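Local coordinates for protein type II 3-hydroxyacyl-CoA dehydrogenase (Thermus thermophilus, PDB 1UAY) that probably oxidises 3-hydroxyacyl-CoA to 3-ketoacyl-CoA with a nicotinamide adenine dinucleotide cofactor in fatty acid beta-oxidation, as a short-chain dehydrogenase, at residues E2-L14 and A61-A74; A73-K85 and E140-K152. All coordinates share one frame; numbering follows the deposited sequence.

Contact 1 of 2, residues E2-L14 and A61-A74. With ADN (adenosine), chain C.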
loop_
_atom_site.group_PDB
_atom_site.type_symbol
_atom_site.label_atom_id
_atom_site.label_comp_id
_atom_site.label_asym_id
_atom_site.label_seq_id
_atom_site.Cartn_x
_atom_site.Cartn_y
_atom_site.Cartn_z
ATOM N N GLU A 2 -9.103 32.383 -18.742
ATOM C CA GLU A 2 -8.374 32.937 -17.611
ATOM C C GLU A 2 -7.066 32.188 -17.369
ATOM O O GLU A 2 -6.053 32.762 -16.993
ATOM C CB GLU A 2 -9.258 32.847 -16.356
ATOM C CG GLU A 2 -8.644 33.594 -15.178
ATOM C CD GLU A 2 -8.833 32.808 -13.894
ATOM O OE1 GLU A 2 -9.523 31.804 -13.912
ATOM O OE2 GLU A 2 -8.288 33.221 -12.869
ATOM N N ARG A 3 -7.102 30.875 -17.569
ATOM C CA ARG A 3 -5.935 30.030 -17.348
ATOM C C ARG A 3 -5.718 29.093 -18.523
ATOM O O ARG A 3 -6.654 28.777 -19.254
ATOM C CB ARG A 3 -6.125 29.160 -16.102
ATOM C CG ARG A 3 -6.561 29.864 -14.832
ATOM C CD ARG A 3 -7.010 28.811 -13.823
ATOM N NE ARG A 3 -7.273 29.349 -12.493
ATOM C CZ ARG A 3 -7.744 28.626 -11.482
ATOM N NH1 ARG A 3 -8.004 27.336 -11.655
ATOM N NH2 ARG A 3 -7.945 29.185 -10.296
ATOM N N SER A 4 -4.479 28.646 -18.690
ATOM C CA SER A 4 -4.160 27.704 -19.745
ATOM C C SER A 4 -3.903 26.339 -19.113
ATOM O O SER A 4 -3.713 26.219 -17.899
ATOM C CB SER A 4 -2.928 28.165 -20.540
ATOM O OG SER A 4 -1.757 28.220 -19.740
ATOM N N ALA A 5 -3.930 25.306 -19.944
ATOM C CA ALA A 5 -3.682 23.951 -19.487
ATOM C C ALA A 5 -2.834 23.256 -20.535
ATOM O O ALA A 5 -2.919 23.573 -21.723
ATOM C CB ALA A 5 -4.994 23.205 -19.301
ATOM N N LEU A 6 -2.003 22.326 -20.083
ATOM C CA LEU A 6 -1.151 21.547 -20.970
ATOM C C LEU A 6 -1.489 20.081 -20.740
ATOM O O LEU A 6 -1.416 19.593 -19.612
ATOM C CB LEU A 6 0.328 21.781 -20.654
ATOM C CG LEU A 6 1.304 20.853 -21.392
ATOM C CD1 LEU A 6 1.224 21.099 -22.892
ATOM C CD2 LEU A 6 2.717 21.090 -20.887
ATOM N N VAL A 7 -1.880 19.388 -21.801
ATOM C CA VAL A 7 -2.217 17.975 -21.695
ATOM C C VAL A 7 -1.337 17.180 -22.647
ATOM O O VAL A 7 -1.417 17.358 -23.864
ATOM C CB VAL A 7 -3.695 17.708 -22.066
ATOM C CG1 VAL A 7 -3.999 16.224 -21.943
ATOM C CG2 VAL A 7 -4.617 18.519 -21.167
ATOM N N THR A 8 -0.487 16.316 -22.101
ATOM C CA THR A 8 0.359 15.496 -22.955
ATOM C C THR A 8 -0.449 14.245 -23.282
ATOM O O THR A 8 -1.232 13.770 -22.458
ATOM C CB THR A 8 1.707 15.114 -22.277
ATOM O OG1 THR A 8 1.485 14.147 -21.245
ATOM C CG2 THR A 8 2.371 16.351 -21.689
ATOM N N GLY A 9 -0.273 13.731 -24.495
ATOM C CA GLY A 9 -1.017 12.558 -24.926
ATOM C C GLY A 9 -2.442 12.927 -25.306
ATOM O O GLY A 9 -3.317 12.062 -25.407
ATOM N N GLY A 10 -2.668 14.217 -25.540
ATOM C CA GLY A 10 -3.996 14.705 -25.872
ATOM C C GLY A 10 -4.573 14.381 -27.235
ATOM O O GLY A 10 -5.696 14.788 -27.529
ATOM N N ALA A 11 -3.832 13.658 -28.067
ATOM C CA ALA A 11 -4.330 13.303 -29.391
ATOM C C ALA A 11 -5.365 12.190 -29.322
ATOM O O ALA A 11 -6.179 12.042 -30.230
ATOM C CB ALA A 11 -3.177 12.882 -30.297
ATOM N N SER A 12 -5.349 11.407 -28.249
ATOM C CA SER A 12 -6.311 10.317 -28.143
ATOM C C SER A 12 -6.539 9.827 -26.723
ATOM O O SER A 12 -5.899 10.284 -25.777
ATOM C CB SER A 12 -5.850 9.138 -29.002
ATOM O OG SER A 12 -4.652 8.586 -28.487
ATOM N N GLY A 13 -7.478 8.893 -26.599
ATOM C CA GLY A 13 -7.797 8.285 -25.321
ATOM C C GLY A 13 -8.020 9.189 -24.123
ATOM O O GLY A 13 -8.789 10.146 -24.177
ATOM N N LEU A 14 -7.337 8.865 -23.029
ATOM C CA LEU A 14 -7.471 9.615 -21.783
ATOM C C LEU A 14 -7.064 11.078 -21.899
ATOM O O LEU A 14 -7.781 11.963 -21.434
ATOM C CB LEU A 14 -6.654 8.934 -20.681
ATOM C CG LEU A 14 -6.945 7.446 -20.467
ATOM C CD1 LEU A 14 -6.164 6.957 -19.260
ATOM C CD2 LEU A 14 -8.435 7.219 -20.259
ATOM N N ALA A 61 1.464 27.345 -24.076
ATOM C CA ALA A 61 0.353 27.467 -23.143
ATOM C C ALA A 61 0.423 28.814 -22.431
ATOM O O ALA A 61 -0.581 29.517 -22.313
ATOM C CB ALA A 61 0.391 26.329 -22.127
ATOM N N GLN A 62 1.615 29.182 -21.967
ATOM C CA GLN A 62 1.782 30.451 -21.267
ATOM C C GLN A 62 1.466 31.658 -22.146
ATOM O O GLN A 62 1.107 32.721 -21.642
ATOM C CB GLN A 62 3.195 30.557 -20.695
ATOM C CG GLN A 62 3.459 29.551 -19.586
ATOM C CD GLN A 62 4.806 29.753 -18.935
ATOM O OE1 GLN A 62 5.847 29.633 -19.585
ATOM N NE2 GLN A 62 4.797 30.065 -17.642
ATOM N N GLU A 63 1.590 31.504 -23.459
ATOM C CA GLU A 63 1.271 32.614 -24.347
ATOM C C GLU A 63 -0.239 32.831 -24.372
ATOM O O GLU A 63 -0.707 33.941 -24.625
ATOM C CB GLU A 63 1.779 32.345 -25.766
ATOM C CG GLU A 63 3.296 32.397 -25.894
ATOM C CD GLU A 63 3.765 32.161 -27.313
ATOM O OE1 GLU A 63 3.303 31.182 -27.936
ATOM O OE2 GLU A 63 4.603 32.946 -27.807
ATOM N N GLU A 64 -0.996 31.772 -24.105
ATOM C CA GLU A 64 -2.456 31.859 -24.101
ATOM C C GLU A 64 -3.005 32.463 -22.810
ATOM O O GLU A 64 -3.937 33.272 -22.839
ATOM C CB GLU A 64 -3.073 30.472 -24.305
ATOM C CG GLU A 64 -2.805 29.856 -25.668
ATOM C CD GLU A 64 -3.401 30.669 -26.801
ATOM O OE1 GLU A 64 -4.615 30.955 -26.753
ATOM O OE2 GLU A 64 -2.657 31.016 -27.739
ATOM N N ALA A 65 -2.424 32.061 -21.683
ATOM C CA ALA A 65 -2.835 32.526 -20.360
ATOM C C ALA A 65 -1.948 31.829 -19.327
ATOM O O ALA A 65 -1.237 30.879 -19.654
ATOM C CB ALA A 65 -4.302 32.178 -20.114
ATOM N N PRO A 66 -1.969 32.294 -18.068
ATOM C CA PRO A 66 -1.131 31.651 -17.049
ATOM C C PRO A 66 -1.424 30.153 -16.953
ATOM O O PRO A 66 -2.580 29.740 -16.843
ATOM C CB PRO A 66 -1.497 32.411 -15.776
ATOM C CG PRO A 66 -1.843 33.779 -16.297
ATOM C CD PRO A 66 -2.677 33.461 -17.511
ATOM N N LEU A 67 -0.366 29.350 -17.006
ATOM C CA LEU A 67 -0.491 27.894 -16.950
ATOM C C LEU A 67 -0.858 27.406 -15.555
ATOM O O LEU A 67 -0.090 27.576 -14.610
ATOM C CB LEU A 67 0.818 27.238 -17.396
ATOM C CG LEU A 67 0.863 25.708 -17.370
ATOM C CD1 LEU A 67 -0.222 25.138 -18.279
ATOM C CD2 LEU A 67 2.240 25.234 -17.818
ATOM N N PHE A 68 -2.025 26.780 -15.439
ATOM C CA PHE A 68 -2.507 26.285 -14.157
ATOM C C PHE A 68 -2.609 24.764 -14.088
ATOM O O PHE A 68 -2.154 24.150 -13.121
ATOM C CB PHE A 68 -3.883 26.889 -13.854
ATOM C CG PHE A 68 -4.422 26.522 -12.499
ATOM C CD1 PHE A 68 -4.107 27.284 -11.382
ATOM C CD2 PHE A 68 -5.229 25.400 -12.337
ATOM C CE1 PHE A 68 -4.585 26.936 -10.119
ATOM C CE2 PHE A 68 -5.712 25.040 -11.079
ATOM C CZ PHE A 68 -5.389 25.811 -9.969
ATOM N N ALA A 69 -3.202 24.154 -15.111
ATOM C CA ALA A 69 -3.392 22.708 -15.123
ATOM C C ALA A 69 -2.472 21.981 -16.081
ATOM O O ALA A 69 -2.390 22.320 -17.261
ATOM C CB ALA A 69 -4.843 22.381 -15.464
ATOM N N VAL A 70 -1.778 20.976 -15.560
ATOM C CA VAL A 70 -0.879 20.165 -16.363
ATOM C C VAL A 70 -1.304 18.720 -16.163
ATOM O O VAL A 70 -1.389 18.238 -15.031
ATOM C CB VAL A 70 0.590 20.327 -15.915
ATOM C CG1 VAL A 70 1.495 19.463 -16.781
ATOM C CG2 VAL A 70 1.002 21.786 -16.004
ATOM N N VAL A 71 -1.593 18.039 -17.266
ATOM C CA VAL A 71 -2.009 16.645 -17.210
ATOM C C VAL A 71 -1.083 15.798 -18.069
ATOM O O VAL A 71 -1.036 15.968 -19.293
ATOM C CB VAL A 71 -3.452 16.473 -17.736
ATOM C CG1 VAL A 71 -3.878 15.017 -17.617
ATOM C CG2 VAL A 71 -4.403 17.378 -16.966
ATOM N N SER A 72 -0.327 14.905 -17.432
ATOM C CA SER A 72 0.571 14.010 -18.161
ATOM C C SER A 72 -0.181 12.723 -18.453
ATOM O O SER A 72 -0.410 11.909 -17.555
ATOM C CB SER A 72 1.825 13.687 -17.343
ATOM O OG SER A 72 2.888 14.571 -17.657
ATOM N N ALA A 73 -0.574 12.543 -19.706
ATOM C CA ALA A 73 -1.307 11.348 -20.092
ATOM C C ALA A 73 -0.658 10.648 -21.277
ATOM O O ALA A 73 -1.241 9.737 -21.861
ATOM C CB ALA A 73 -2.752 11.706 -20.417
ATOM N N ALA A 74 0.546 11.079 -21.636
ATOM C CA ALA A 74 1.266 10.465 -22.743
ATOM C C ALA A 74 1.930 9.207 -22.219
ATOM O O ALA A 74 2.480 9.196 -21.117
ATOM C CB ALA A 74 2.323 11.417 -23.282
HETATM O "O5'" ADN C . -1.192 8.100 -24.130
HETATM C "C5'" ADN C . -1.505 7.899 -25.510
HETATM C "C4'" ADN C . -1.183 9.242 -26.207
HETATM O "O4'" ADN C . 0.258 9.237 -25.937
HETATM C "C3'" ADN C . -1.248 8.943 -27.716
HETATM O "O3'" ADN C . -2.102 9.982 -28.247
HETATM C "C2'" ADN C . 0.186 9.058 -28.280
HETATM O "O2'" ADN C . 0.323 9.646 -29.573
HETATM C "C1'" ADN C . 0.888 9.736 -27.095
HETATM N N9 ADN C . 2.349 9.570 -26.987
HETATM C C8 ADN C . 3.060 8.342 -26.938
HETATM N N7 ADN C . 4.353 8.461 -26.817
HETATM C C5 ADN C . 4.548 9.845 -26.770
HETATM C C6 ADN C . 5.730 10.692 -26.636
HETATM N N6 ADN C . 6.964 10.192 -26.528
HETATM N N1 ADN C . 5.553 12.080 -26.626
HETATM C C2 ADN C . 4.296 12.625 -26.739
HETATM N N3 ADN C . 3.116 11.925 -26.866
HETATM C C4 ADN C . 3.317 10.546 -26.877
HETATM O O HOH W 1 3.786 13.273 -20.071
HETATM O O HOH W 2 -3.733 9.807 -23.614
#
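In the conformer given, one of two for Arg-3, its guanidinium lies flat on the ring of Phe-68, a cation-pi stack with CZ of Arg-3 3.8 Å from the ring centroid and the planes 22° apart. NH1 sits over the ring centre; the two side chains run alongside each other in the same direction, Arg-3 extended from CG to NE. At Ser-4 the hydroxyl is tucked between backbone N and carbonyl carbon (chi1 63°), from where OG donates to Ala-65 O at 2.7 Å, above that carbonyl's plane, and ties the strand to the end of helix 51-64. A beta bulge between Ser-4 and Ala-5 shifts the parallel register by one. Beyond it, Leu-6 N gives a 2.8 Å bond to Ala-69 O. Val-7 packs beside Val-71, with Val-7 CG2 4.2 Å from Val-71 CB. Thr-8 OG1 receives the amides of Ala-73, at 3.0 Å, and Ala-74, at 3.2 Å, which holds the start of the loop after strand 67-72 beside the adenosine; Ala-73 O in turn accepts from O5' of that ligand at 2.8 Å. Strands 4-8 and 67-72 are neighbours at the centre of the Rossmann-type sheet, flanked by strands 28-33 and 128-133. Helix 91-116 packs on the face bearing Thr-8, Val-70 and Ser-72, helix 210-222 on that bearing Ala-69 and Val-71.

Contact 2 of 2, residues A73-K85 and E140-K152; sequences AAGVGLAEKILGK and EGQIGQAAYAASK. With ADN (adenosine), chain C.
Glu-80 N donates to Gly-144 O at 2.9 Å, in the carbonyl plane and on a lone pair, a clear backbone hydrogen bond between 73-85 and 140-152. Two CA-H...O contacts flank it, from Ala-79 CA to Gly-144 O and from Gly-144 CA to Glu-80 O. Toward the ligand, Val-76 O meets the edge of the Tyr-148 ring in its plane, 3.5 Å from CE1; CG anti to the backbone N (chi1 -173°) carries this ring out to the loop. Apolar contact is slight: Leu-78 CD2 rests on Ala-147 CB at 3.9 Å.

Water supplies much of the remaining polar link. One molecule gives a proton to Glu-80 O and accepts from Ala-146 N at 2.9 Å; another accepts from Tyr-148 N at 2.8 Å and probably donates to Leu-78 O, so first-turn amides of helix 146-166 reach the loop through solvent. A third bridges Leu-78 N and Gln-145 OE1; a bend at chi2 (-63°) brings the Gln-145 amide back to the loop, although its CB points away.

In the next shell, the Glu-80 carboxylate is held by Ser-93 OG and Gly-90 N, Val-76 N bonds Asn-101 OD1, and Glu-165 of the second subunit accepts from the amides of Ile-82 and Leu-83. Tyr-148 and Lys-152 form the YxxxK motif of short-chain dehydrogenases, with Ser-135 beside the tyrosine and Asn-101 bonded to Ser-151 OG. This is consistent with the family's catalytic site, adjoining an adenosine pocket that includes Gly-75 and Val-76.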
loop_
_atom_site.group_PDB
_atom_site.type_symbol
_atom_site.label_atom_id
_atom_site.label_comp_id
_atom_site.label_asym_id
_atom_site.label_seq_id
_atom_site.Cartn_x
_atom_site.Cartn_y
_atom_site.Cartn_z
ATOM N N ALA A 73 -0.574 12.543 -19.706
ATOM C CA ALA A 73 -1.307 11.348 -20.092
ATOM C C ALA A 73 -0.658 10.648 -21.277
ATOM O O ALA A 73 -1.241 9.737 -21.861
ATOM C CB ALA A 73 -2.752 11.706 -20.417
ATOM N N ALA A 74 0.546 11.079 -21.636
ATOM C CA ALA A 74 1.266 10.465 -22.743
ATOM C C ALA A 74 1.930 9.207 -22.219
ATOM O O ALA A 74 2.480 9.196 -21.117
ATOM C CB ALA A 74 2.323 11.417 -23.282
ATOM N N GLY A 75 1.883 8.145 -23.008
ATOM C CA GLY A 75 2.503 6.912 -22.577
ATOM C C GLY A 75 2.460 5.831 -23.628
ATOM O O GLY A 75 1.811 5.972 -24.670
ATOM N N VAL A 76 3.173 4.749 -23.351
ATOM C CA VAL A 76 3.220 3.612 -24.253
ATOM C C VAL A 76 3.068 2.344 -23.434
ATOM O O VAL A 76 3.287 2.342 -22.221
ATOM C CB VAL A 76 4.555 3.545 -25.033
ATOM C CG1 VAL A 76 4.707 4.779 -25.908
ATOM C CG2 VAL A 76 5.725 3.417 -24.065
ATOM N N GLY A 77 2.685 1.265 -24.100
ATOM C CA GLY A 77 2.522 0.008 -23.407
ATOM C C GLY A 77 3.464 -1.028 -23.973
ATOM O O GLY A 77 4.120 -0.801 -24.991
ATOM N N LEU A 78 3.539 -2.167 -23.298
ATOM C CA LEU A 78 4.383 -3.257 -23.749
ATOM C C LEU A 78 3.959 -4.546 -23.072
ATOM O O LEU A 78 3.687 -4.572 -21.874
ATOM C CB LEU A 78 5.856 -2.983 -23.428
ATOM C CG LEU A 78 6.817 -4.108 -23.837
ATOM C CD1 LEU A 78 6.875 -4.211 -25.356
ATOM C CD2 LEU A 78 8.201 -3.840 -23.267
ATOM N N ALA A 79 3.876 -5.607 -23.864
ATOM C CA ALA A 79 3.537 -6.930 -23.359
ATOM C C ALA A 79 4.732 -7.782 -23.774
ATOM O O ALA A 79 4.870 -8.145 -24.941
ATOM C CB ALA A 79 2.256 -7.443 -24.017
ATOM N N GLU A 80 5.610 -8.073 -22.822
ATOM C CA GLU A 80 6.805 -8.854 -23.114
ATOM C C GLU A 80 7.255 -9.604 -21.872
ATOM O O GLU A 80 7.427 -9.018 -20.803
ATOM C CB GLU A 80 7.933 -7.932 -23.601
ATOM C CG GLU A 80 9.169 -8.679 -24.100
ATOM C CD GLU A 80 10.244 -7.762 -24.669
ATOM O OE1 GLU A 80 9.971 -6.558 -24.872
ATOM O OE2 GLU A 80 11.368 -8.247 -24.925
ATOM N N LYS A 81 7.448 -10.909 -22.015
ATOM C CA LYS A 81 7.868 -11.724 -20.887
ATOM C C LYS A 81 9.344 -11.554 -20.561
ATOM O O LYS A 81 10.153 -11.205 -21.425
ATOM C CB LYS A 81 7.570 -13.199 -21.168
ATOM C CG LYS A 81 6.085 -13.526 -21.200
ATOM C CD LYS A 81 5.843 -15.001 -21.474
ATOM C CE LYS A 81 4.356 -15.314 -21.486
ATOM N NZ LYS A 81 4.093 -16.756 -21.739
ATOM N N ILE A 82 9.682 -11.789 -19.301
ATOM C CA ILE A 82 11.062 -11.705 -18.845
ATOM C C ILE A 82 11.861 -12.795 -19.556
ATOM O O ILE A 82 13.000 -12.575 -19.972
ATOM C CB ILE A 82 11.144 -11.909 -17.315
ATOM C CG1 ILE A 82 10.497 -10.716 -16.610
ATOM C CG2 ILE A 82 12.596 -12.071 -16.879
ATOM C CD1 ILE A 82 10.418 -10.855 -15.109
ATOM N N LEU A 83 11.255 -13.970 -19.690
ATOM C CA LEU A 83 11.902 -15.089 -20.367
ATOM C C LEU A 83 11.129 -15.401 -21.645
ATOM O O LEU A 83 10.041 -15.974 -21.601
ATOM C CB LEU A 83 11.943 -16.320 -19.452
ATOM C CG LEU A 83 12.630 -16.131 -18.096
ATOM C CD1 LEU A 83 12.629 -17.453 -17.345
ATOM C CD2 LEU A 83 14.051 -15.621 -18.287
ATOM N N GLY A 84 11.698 -15.001 -22.779
ATOM C CA GLY A 84 11.059 -15.226 -24.063
ATOM C C GLY A 84 11.407 -16.577 -24.656
ATOM O O GLY A 84 12.016 -17.417 -23.995
ATOM N N LYS A 85 11.026 -16.787 -25.910
ATOM C CA LYS A 85 11.294 -18.054 -26.577
ATOM C C LYS A 85 12.708 -18.150 -27.143
ATOM O O LYS A 85 13.250 -19.247 -27.273
ATOM C CB LYS A 85 10.269 -18.284 -27.692
ATOM C CG LYS A 85 8.838 -18.446 -27.191
ATOM C CD LYS A 85 8.708 -19.648 -26.261
ATOM C CE LYS A 85 7.286 -19.803 -25.740
ATOM N NZ LYS A 85 7.139 -20.999 -24.861
ATOM N N GLU A 140 -0.499 -4.213 -9.249
ATOM C CA GLU A 140 -0.735 -5.633 -9.528
ATOM C C GLU A 140 -0.296 -6.026 -10.940
ATOM O O GLU A 140 -1.076 -6.597 -11.702
ATOM C CB GLU A 140 -2.219 -5.986 -9.364
ATOM C CG GLU A 140 -2.818 -5.740 -7.986
ATOM C CD GLU A 140 -3.404 -4.348 -7.844
ATOM O OE1 GLU A 140 -4.038 -3.876 -8.809
ATOM O OE2 GLU A 140 -3.245 -3.738 -6.766
ATOM N N GLY A 141 0.953 -5.740 -11.283
ATOM C CA GLY A 141 1.437 -6.071 -12.612
ATOM C C GLY A 141 1.242 -7.525 -12.999
ATOM O O GLY A 141 1.558 -8.432 -12.231
ATOM N N GLN A 142 0.722 -7.747 -14.203
ATOM C CA GLN A 142 0.489 -9.097 -14.704
ATOM C C GLN A 142 1.721 -9.658 -15.386
ATOM O O GLN A 142 2.702 -8.953 -15.618
ATOM C CB GLN A 142 -0.647 -9.111 -15.727
ATOM C CG GLN A 142 -2.005 -8.750 -15.188
ATOM C CD GLN A 142 -3.094 -9.013 -16.206
ATOM O OE1 GLN A 142 -3.088 -8.441 -17.298
ATOM N NE2 GLN A 142 -4.030 -9.892 -15.859
ATOM N N ILE A 143 1.661 -10.943 -15.712
ATOM C CA ILE A 143 2.754 -11.587 -16.413
ATOM C C ILE A 143 2.896 -10.856 -17.746
ATOM O O ILE A 143 1.904 -10.612 -18.436
ATOM C CB ILE A 143 2.440 -13.079 -16.649
ATOM C CG1 ILE A 143 2.485 -13.824 -15.313
ATOM C CG2 ILE A 143 3.418 -13.675 -17.652
ATOM C CD1 ILE A 143 2.087 -15.290 -15.403
ATOM N N GLY A 144 4.129 -10.486 -18.081
ATOM C CA GLY A 144 4.390 -9.778 -19.322
ATOM C C GLY A 144 4.380 -8.264 -19.191
ATOM O O GLY A 144 4.689 -7.555 -20.150
ATOM N N GLN A 145 4.047 -7.758 -18.004
ATOM C CA GLN A 145 3.980 -6.313 -17.788
ATOM C C GLN A 145 5.088 -5.751 -16.903
ATOM O O GLN A 145 4.921 -4.695 -16.295
ATOM C CB GLN A 145 2.620 -5.945 -17.186
ATOM C CG GLN A 145 1.441 -6.240 -18.096
ATOM C CD GLN A 145 1.477 -5.421 -19.372
ATOM O OE1 GLN A 145 1.557 -4.193 -19.332
ATOM N NE2 GLN A 145 1.415 -6.096 -20.513
ATOM N N ALA A 146 6.226 -6.430 -16.841
ATOM C CA ALA A 146 7.322 -5.963 -16.002
ATOM C C ALA A 146 7.791 -4.546 -16.332
ATOM O O ALA A 146 7.931 -3.711 -15.436
ATOM C CB ALA A 146 8.491 -6.934 -16.088
ATOM N N ALA A 147 8.038 -4.272 -17.610
ATOM C CA ALA A 147 8.498 -2.950 -18.025
ATOM C C ALA A 147 7.456 -1.875 -17.735
ATOM O O ALA A 147 7.760 -0.836 -17.144
ATOM C CB ALA A 147 8.834 -2.952 -19.514
ATOM N N TYR A 148 6.224 -2.127 -18.162
ATOM C CA TYR A 148 5.138 -1.186 -17.953
ATOM C C TYR A 148 4.922 -0.920 -16.461
ATOM O O TYR A 148 4.836 0.232 -16.034
ATOM C CB TYR A 148 3.859 -1.743 -18.576
ATOM C CG TYR A 148 2.696 -0.784 -18.565
ATOM C CD1 TYR A 148 2.654 0.304 -19.435
ATOM C CD2 TYR A 148 1.631 -0.971 -17.689
ATOM C CE1 TYR A 148 1.570 1.184 -19.434
ATOM C CE2 TYR A 148 0.546 -0.102 -17.676
ATOM C CZ TYR A 148 0.520 0.970 -18.550
ATOM O OH TYR A 148 -0.568 1.814 -18.541
ATOM N N ALA A 149 4.834 -1.988 -15.676
ATOM C CA ALA A 149 4.629 -1.867 -14.235
ATOM C C ALA A 149 5.741 -1.051 -13.580
ATOM O O ALA A 149 5.475 -0.180 -12.748
ATOM C CB ALA A 149 4.555 -3.253 -13.601
ATOM N N ALA A 150 6.986 -1.328 -13.954
ATOM C CA ALA A 150 8.118 -0.610 -13.385
ATOM C C ALA A 150 8.017 0.878 -13.690
ATOM O O ALA A 150 8.225 1.714 -12.808
ATOM C CB ALA A 150 9.425 -1.168 -13.934
ATOM N N SER A 151 7.690 1.214 -14.933
ATOM C CA SER A 151 7.591 2.619 -15.307
ATOM C C SER A 151 6.488 3.332 -14.529
ATOM O O SER A 151 6.672 4.463 -14.081
ATOM C CB SER A 151 7.358 2.762 -16.820
ATOM O OG SER A 151 6.036 2.418 -17.201
ATOM N N LYS A 152 5.353 2.664 -14.350
ATOM C CA LYS A 152 4.235 3.262 -13.634
ATOM C C LYS A 152 4.491 3.312 -12.129
ATOM O O LYS A 152 4.005 4.210 -11.443
ATOM C CB LYS A 152 2.950 2.500 -13.960
ATOM C CG LYS A 152 2.591 2.550 -15.444
ATOM C CD LYS A 152 2.430 3.987 -15.925
ATOM C CE LYS A 152 1.907 4.048 -17.352
ATOM N NZ LYS A 152 1.515 5.433 -17.739
HETATM O "O5'" ADN C . -1.192 8.100 -24.130
HETATM C "C5'" ADN C . -1.505 7.899 -25.510
HETATM C "C4'" ADN C . -1.183 9.242 -26.207
HETATM O "O4'" ADN C . 0.258 9.237 -25.937
HETATM C "C3'" ADN C . -1.248 8.943 -27.716
HETATM O "O3'" ADN C . -2.102 9.982 -28.247
HETATM C "C2'" ADN C . 0.186 9.058 -28.280
HETATM O "O2'" ADN C . 0.323 9.646 -29.573
HETATM C "C1'" ADN C . 0.888 9.736 -27.095
HETATM N N9 ADN C . 2.349 9.570 -26.987
HETATM C C8 ADN C . 3.060 8.342 -26.938
HETATM N N7 ADN C . 4.353 8.461 -26.817
HETATM C C5 ADN C . 4.548 9.845 -26.770
HETATM C C6 ADN C . 5.730 10.692 -26.636
HETATM N N6 ADN C . 6.964 10.192 -26.528
HETATM N N1 ADN C . 5.553 12.080 -26.626
HETATM C C2 ADN C . 4.296 12.625 -26.739
HETATM N N3 ADN C . 3.116 11.925 -26.866
HETATM C C4 ADN C . 3.317 10.546 -26.877
HETATM O O HOH W 3 5.546 -4.250 -19.909
HETATM O O HOH W 4 1.413 -2.264 -21.322
HETATM O O HOH W 5 7.591 -6.081 -19.934
HETATM O O HOH W 6 7.210 -8.870 -18.043
#

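In the fold
The two contacts come in series along the chain: the 2-14/61-74 pairing closes before 73-85 meets 140-152, and Ala-73 and Ala-74 belong to both. Their centres lie about 27 Å apart, on opposite sides of the chain's centre. Contact 1 is a buried pairing of adjacent strands in the seven-stranded parallel sheet; contact 2 is partly buried and joins the loop after strand 67-72 to the start of helix 146-166, near the second subunit. Both touch the adenosine. The loop leaving strand 67-72 thus passes the nucleoside and packs against the helix carrying the YxxxK motif, a course consistent with a cofactor spanning from the Rossmann fold to the catalytic site.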